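Side-chain contacts in putative primosome component (Streptococcus pyogenes serotype M3, PDB 2QGZ), which is a putative primosome component and helicase loader of the P-loop NTPase clan, which probably binds ATP and helps to place the replicative helicase on DNA: residues 134-139 and 155-160; 142-147 and 170-175. All coordinates share one frame; numbering follows the deposited sequence.

Overall arrangement
Both contacts use helix 131-146, which enters contact 1 through 134-139 and contact 2 through its later turns at 142-147; their centres lie about 13 Å apart. Contact 1 sets this helix on strand 154-158 of the parallel sheet, and contact 2 sets it beside helix 165-179, the next helix after that strand. Strand and second helix are joined by a loop with a Walker A pattern (G159, G164, K165, S166), consistent with a nucleotide site; segment 155-160 includes G159, which takes no part in the packing. Contact 2 lies further along helix 165-179, where the side chain of E175 comes within about 5 Å of a bound phosphate ion, probably from the crystallisation liquor.

Contact 1 of 2, residues 134-139 and 155-160; sequences MEAFSA and LYLYGD
No ring of either segment enters the contact between A136 and A139 of the helix and L155 and L157 of the strand, where methyl groups alone do the touching between side chains. The flat group beside it is F292 of strand 289-293, whose neighbours include both A139 and L157. The rings of strand 154-158 itself lie on the other face of the sheet: Y158 stacks on H293, and the ring of Y156 meets F259 with planes at about 45°. Towards the helix, CD2 of L155 reaches CB of A139 at 3.9 Å. One turn earlier in the helix, CB of A136 meets CD2 of L157 at 4.1 Å. Both leucines set CG beside the backbone N and anti to the carbonyl carbon. The two chains part at chi2, near 66° in L155 and fully extended in L157, yet each offers CD2 to an alanine. Helix 134-139 and strand 155-158 run roughly antiparallel, at 153°, with their axes 10.8 Å apart, a separation bridged by the leucine CD2 methyls reaching the alanine CB atoms.

The strand leads into a loop with the sequence pattern of a Walker A motif, consistent with the P-loop NTPase clan. It pairs in parallel with strands 251-255 and 289-293, and the chain continues through G159 and D160, where K165 NZ hydrogen-bonds to the D160 carbonyl oxygen. Helix 131-146 precedes it in the chain and covers one face of the sheet here. L168 of the helix that follows the loop touches both A136 and L157.

Contact 2 of 2, residues 142-147 and 170-175; sequences DFVEQY and AAMAHE
V144 and F143 pack against M172 and E175 in a buried contact between two neighbouring helices on the same face of the central sheet. The helices run nearly parallel, with axes 10.0 Å apart and inclined at 19°, and they come together through apolar side-chain atoms without a hydrogen bond between the segments. V144 spreads its two methyls over two partners: CG2 meets CG of M172 at 3.8 Å, and CG1 touches CG of E175 at 4.0 Å. E175 therefore contributes the aliphatic part of its chain, and the bend at chi2 (70°) turns its carboxylate away from the valine.

Helix 165-179 belongs to a beta-alpha-beta crossover, leading from strand 154-158 to strand 184-188 of a sheet whose core follows the 5-1-4-3-2 strand order of AAA+ and related P-loop NTPases. On the side nearer the sheet, M172 and F143 form a Met-aromatic contact. SD lies 3.9 Å from CD2 of F143 and 4.6 Å from the ring centroid, approaching obliquely at 39° from the ring normal. The bend at chi3 turns the CE methyl away from the ring, and SD is the atom of M172 nearest to it. The same ring stands edge-to-face with F252, and M172 also rests on I219 of strand 217-221. L176, one residue beyond E175, touches F143, V144 and Y147.

Contact 1 of 2, residues 134-139 and 155-160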
loop_
_atom_site.group_PDB
_atom_site.type_symbol
_atom_site.label_atom_id
_atom_site.label_comp_id
_atom_site.label_asym_id
_atom_site.label_seq_id
_atom_site.Cartn_x
_atom_site.Cartn_y
_atom_site.Cartn_z
ATOM N N MET A 134 -6.223 9.754 13.862
ATOM C CA MET A 134 -7.331 10.620 13.464
ATOM C C MET A 134 -6.960 11.186 12.095
ATOM O O MET A 134 -7.769 11.205 11.177
ATOM C CB MET A 134 -7.477 11.765 14.457
ATOM C CG MET A 134 -8.901 12.127 14.836
ATOM S SD MET A 134 -8.901 13.358 16.190
ATOM C CE MET A 134 -8.466 12.335 17.622
ATOM N N GLU A 135 -5.714 11.640 11.976
ATOM C CA GLU A 135 -5.206 12.206 10.732
ATOM C C GLU A 135 -5.155 11.166 9.612
ATOM O O GLU A 135 -5.689 11.396 8.530
ATOM C CB GLU A 135 -3.808 12.802 10.959
ATOM C CG GLU A 135 -3.800 14.122 11.716
ATOM C CD GLU A 135 -2.390 14.595 12.088
ATOM O OE1 GLU A 135 -1.773 14.007 13.008
ATOM O OE2 GLU A 135 -1.894 15.556 11.455
ATOM N N ALA A 136 -4.529 10.021 9.877
ATOM C CA ALA A 136 -4.426 8.963 8.877
ATOM C C ALA A 136 -5.803 8.446 8.449
ATOM O O ALA A 136 -6.053 8.243 7.266
ATOM C CB ALA A 136 -3.569 7.810 9.405
ATOM N N PHE A 137 -6.697 8.247 9.410
ATOM C CA PHE A 137 -8.042 7.754 9.113
ATOM C C PHE A 137 -8.773 8.794 8.262
ATOM O O PHE A 137 -9.481 8.472 7.314
ATOM C CB PHE A 137 -8.794 7.516 10.414
ATOM C CG PHE A 137 -10.078 6.777 10.243
ATOM C CD1 PHE A 137 -10.076 5.422 9.925
ATOM C CD2 PHE A 137 -11.296 7.422 10.434
ATOM C CE1 PHE A 137 -11.263 4.724 9.803
ATOM C CE2 PHE A 137 -12.496 6.724 10.313
ATOM C CZ PHE A 137 -12.480 5.375 9.999
ATOM N N SER A 138 -8.579 10.052 8.615
ATOM C CA SER A 138 -9.184 11.160 7.898
ATOM C C SER A 138 -8.742 11.130 6.422
ATOM O O SER A 138 -9.564 11.292 5.514
ATOM C CB SER A 138 -8.763 12.474 8.575
ATOM O OG SER A 138 -9.184 13.610 7.848
ATOM N N ALA A 139 -7.450 10.909 6.184
ATOM C CA ALA A 139 -6.931 10.860 4.816
ATOM C C ALA A 139 -7.434 9.642 4.029
ATOM O O ALA A 139 -7.657 9.721 2.825
ATOM C CB ALA A 139 -5.412 10.867 4.834
ATOM N N LEU A 155 -0.851 7.026 0.238
ATOM C CA LEU A 155 -0.252 7.311 1.531
ATOM C C LEU A 155 0.953 6.426 1.820
ATOM O O LEU A 155 1.006 5.270 1.407
ATOM C CB LEU A 155 -1.279 7.122 2.652
ATOM C CG LEU A 155 -2.281 8.237 2.956
ATOM C CD1 LEU A 155 -3.246 8.433 1.796
ATOM C CD2 LEU A 155 -3.053 7.862 4.210
ATOM N N TYR A 156 1.928 6.993 2.515
ATOM C CA TYR A 156 3.115 6.267 2.939
ATOM C C TYR A 156 2.962 6.251 4.466
ATOM O O TYR A 156 3.191 7.265 5.135
ATOM C CB TYR A 156 4.386 7.013 2.510
ATOM C CG TYR A 156 5.697 6.373 2.958
ATOM C CD1 TYR A 156 6.210 6.602 4.236
ATOM C CD2 TYR A 156 6.430 5.553 2.093
ATOM C CE1 TYR A 156 7.417 6.044 4.639
ATOM C CE2 TYR A 156 7.636 4.985 2.486
ATOM C CZ TYR A 156 8.125 5.238 3.762
ATOM O OH TYR A 156 9.329 4.696 4.163
ATOM N N LEU A 157 2.520 5.113 5.000
ATOM C CA LEU A 157 2.304 4.951 6.436
ATOM C C LEU A 157 3.470 4.266 7.103
ATOM O O LEU A 157 3.787 3.119 6.789
ATOM C CB LEU A 157 1.060 4.099 6.720
ATOM C CG LEU A 157 -0.324 4.714 6.587
ATOM C CD1 LEU A 157 -1.377 3.672 6.929
ATOM C CD2 LEU A 157 -0.432 5.896 7.521
ATOM N N TYR A 158 4.097 4.937 8.050
ATOM C CA TYR A 158 5.203 4.299 8.725
ATOM C C TYR A 158 5.065 4.404 10.241
ATOM O O TYR A 158 4.438 5.330 10.759
ATOM C CB TYR A 158 6.521 4.906 8.240
ATOM C CG TYR A 158 6.887 6.213 8.892
ATOM C CD1 TYR A 158 7.678 6.236 10.041
ATOM C CD2 TYR A 158 6.457 7.425 8.360
ATOM C CE1 TYR A 158 8.034 7.436 10.647
ATOM C CE2 TYR A 158 6.804 8.630 8.956
ATOM C CZ TYR A 158 7.594 8.626 10.103
ATOM O OH TYR A 158 7.931 9.806 10.721
ATOM N N GLY A 159 5.654 3.441 10.941
ATOM C CA GLY A 159 5.592 3.419 12.392
ATOM C C GLY A 159 6.064 2.065 12.890
ATOM O O GLY A 159 6.510 1.232 12.094
ATOM N N ASP A 160 5.962 1.838 14.194
ATOM C CA ASP A 160 6.396 0.579 14.772
ATOM C C ASP A 160 5.714 -0.630 14.139
ATOM O O ASP A 160 4.648 -0.525 13.530
ATOM C CB ASP A 160 6.161 0.574 16.288
ATOM C CG ASP A 160 6.914 1.690 17.001
ATOM O OD1 ASP A 160 7.733 2.383 16.348
ATOM O OD2 ASP A 160 6.688 1.870 18.219
#

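Contact 2 of 2, residues 142-147 and 170-175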
loop_
_atom_site.group_PDB
_atom_site.type_symbol
_atom_site.label_atom_id
_atom_site.label_comp_id
_atom_site.label_asym_id
_atom_site.label_seq_id
_atom_site.Cartn_x
_atom_site.Cartn_y
_atom_site.Cartn_z
ATOM N N ASP A 142 -10.908 10.458 2.810
ATOM C CA ASP A 142 -10.912 11.421 1.715
ATOM C C ASP A 142 -10.586 10.708 0.416
ATOM O O ASP A 142 -11.172 11.000 -0.628
ATOM C CB ASP A 142 -9.871 12.518 1.931
ATOM C CG ASP A 142 -10.250 13.471 3.047
ATOM O OD1 ASP A 142 -11.472 13.732 3.224
ATOM O OD2 ASP A 142 -9.322 13.969 3.732
ATOM N N PHE A 143 -9.647 9.772 0.484
ATOM C CA PHE A 143 -9.238 9.034 -0.696
ATOM C C PHE A 143 -10.400 8.247 -1.282
ATOM O O PHE A 143 -10.665 8.318 -2.478
ATOM C CB PHE A 143 -8.100 8.065 -0.375
ATOM C CG PHE A 143 -7.534 7.399 -1.595
ATOM C CD1 PHE A 143 -6.491 7.988 -2.301
ATOM C CD2 PHE A 143 -8.094 6.215 -2.078
ATOM C CE1 PHE A 143 -6.015 7.410 -3.478
ATOM C CE2 PHE A 143 -7.629 5.630 -3.246
ATOM C CZ PHE A 143 -6.583 6.230 -3.954
ATOM N N VAL A 144 -11.084 7.485 -0.439
ATOM C CA VAL A 144 -12.219 6.695 -0.892
ATOM C C VAL A 144 -13.318 7.599 -1.452
ATOM O O VAL A 144 -13.861 7.346 -2.523
ATOM C CB VAL A 144 -12.802 5.854 0.262
ATOM C CG1 VAL A 144 -14.110 5.211 -0.164
ATOM C CG2 VAL A 144 -11.811 4.793 0.677
ATOM N N GLU A 145 -13.627 8.660 -0.724
ATOM C CA GLU A 145 -14.673 9.591 -1.120
ATOM C C GLU A 145 -14.363 10.318 -2.438
ATOM O O GLU A 145 -15.248 10.516 -3.274
ATOM C CB GLU A 145 -14.882 10.598 0.017
ATOM C CG GLU A 145 -16.211 11.313 0.020
ATOM C CD GLU A 145 -16.365 12.272 1.201
ATOM O OE1 GLU A 145 -17.399 12.971 1.263
ATOM O OE2 GLU A 145 -15.460 12.333 2.064
ATOM N N GLN A 146 -13.100 10.694 -2.626
ATOM C CA GLN A 146 -12.673 11.415 -3.822
ATOM C C GLN A 146 -12.194 10.556 -5.003
ATOM O O GLN A 146 -11.789 11.093 -6.027
ATOM C CB GLN A 146 -11.580 12.414 -3.435
ATOM C CG GLN A 146 -12.063 13.474 -2.469
ATOM C CD GLN A 146 -10.937 14.191 -1.742
ATOM O OE1 GLN A 146 -11.184 14.948 -0.802
ATOM N NE2 GLN A 146 -9.696 13.955 -2.166
ATOM N N TYR A 147 -12.246 9.235 -4.872
ATOM C CA TYR A 147 -11.798 8.359 -5.950
ATOM C C TYR A 147 -12.822 8.207 -7.079
ATOM O O TYR A 147 -13.988 7.897 -6.840
ATOM C CB TYR A 147 -11.447 6.974 -5.399
ATOM C CG TYR A 147 -10.909 6.037 -6.452
ATOM C CD1 TYR A 147 -11.770 5.289 -7.257
ATOM C CD2 TYR A 147 -9.537 5.952 -6.694
ATOM C CE1 TYR A 147 -11.277 4.483 -8.281
ATOM C CE2 TYR A 147 -9.031 5.154 -7.717
ATOM C CZ TYR A 147 -9.904 4.423 -8.507
ATOM O OH TYR A 147 -9.403 3.650 -9.528
ATOM N N ALA A 170 -5.798 -1.872 4.422
ATOM C CA ALA A 170 -6.651 -2.965 3.970
ATOM C C ALA A 170 -8.119 -2.552 4.142
ATOM O O ALA A 170 -8.985 -2.918 3.328
ATOM C CB ALA A 170 -6.366 -4.217 4.763
ATOM N N ALA A 171 -8.405 -1.792 5.197
ATOM C CA ALA A 171 -9.771 -1.341 5.431
ATOM C C ALA A 171 -10.180 -0.369 4.328
ATOM O O ALA A 171 -11.349 -0.315 3.922
ATOM C CB ALA A 171 -9.882 -0.666 6.786
ATOM N N MET A 172 -9.214 0.413 3.858
ATOM C CA MET A 172 -9.465 1.372 2.783
ATOM C C MET A 172 -9.796 0.577 1.515
ATOM O O MET A 172 -10.722 0.926 0.788
ATOM C CB MET A 172 -8.227 2.250 2.539
ATOM C CG MET A 172 -8.406 3.320 1.476
ATOM S SD MET A 172 -6.830 4.065 0.950
ATOM C CE MET A 172 -6.087 2.645 0.072
ATOM N N ALA A 173 -9.045 -0.494 1.262
ATOM C CA ALA A 173 -9.277 -1.330 0.079
ATOM C C ALA A 173 -10.666 -1.968 0.127
ATOM O O ALA A 173 -11.339 -2.096 -0.895
ATOM C CB ALA A 173 -8.206 -2.429 -0.021
ATOM N N HIS A 174 -11.086 -2.371 1.320
ATOM C CA HIS A 174 -12.388 -2.996 1.487
ATOM C C HIS A 174 -13.512 -1.996 1.239
ATOM O O HIS A 174 -14.542 -2.346 0.669
ATOM C CB HIS A 174 -12.512 -3.582 2.888
ATOM C CG HIS A 174 -13.654 -4.533 3.041
ATOM N ND1 HIS A 174 -14.964 -4.113 3.160
ATOM C CD2 HIS A 174 -13.685 -5.888 3.066
ATOM C CE1 HIS A 174 -15.751 -5.171 3.252
ATOM N NE2 HIS A 174 -15.002 -6.259 3.197
ATOM N N GLU A 175 -13.305 -0.750 1.652
ATOM C CA GLU A 175 -14.308 0.288 1.469
ATOM C C GLU A 175 -14.357 0.728 -0.003
ATOM O O GLU A 175 -15.421 1.074 -0.524
ATOM C CB GLU A 175 -13.984 1.469 2.377
ATOM C CG GLU A 175 -15.104 2.458 2.575
ATOM C CD GLU A 175 -16.258 1.908 3.398
ATOM O OE1 GLU A 175 -16.051 0.977 4.213
ATOM O OE2 GLU A 175 -17.381 2.432 3.248
#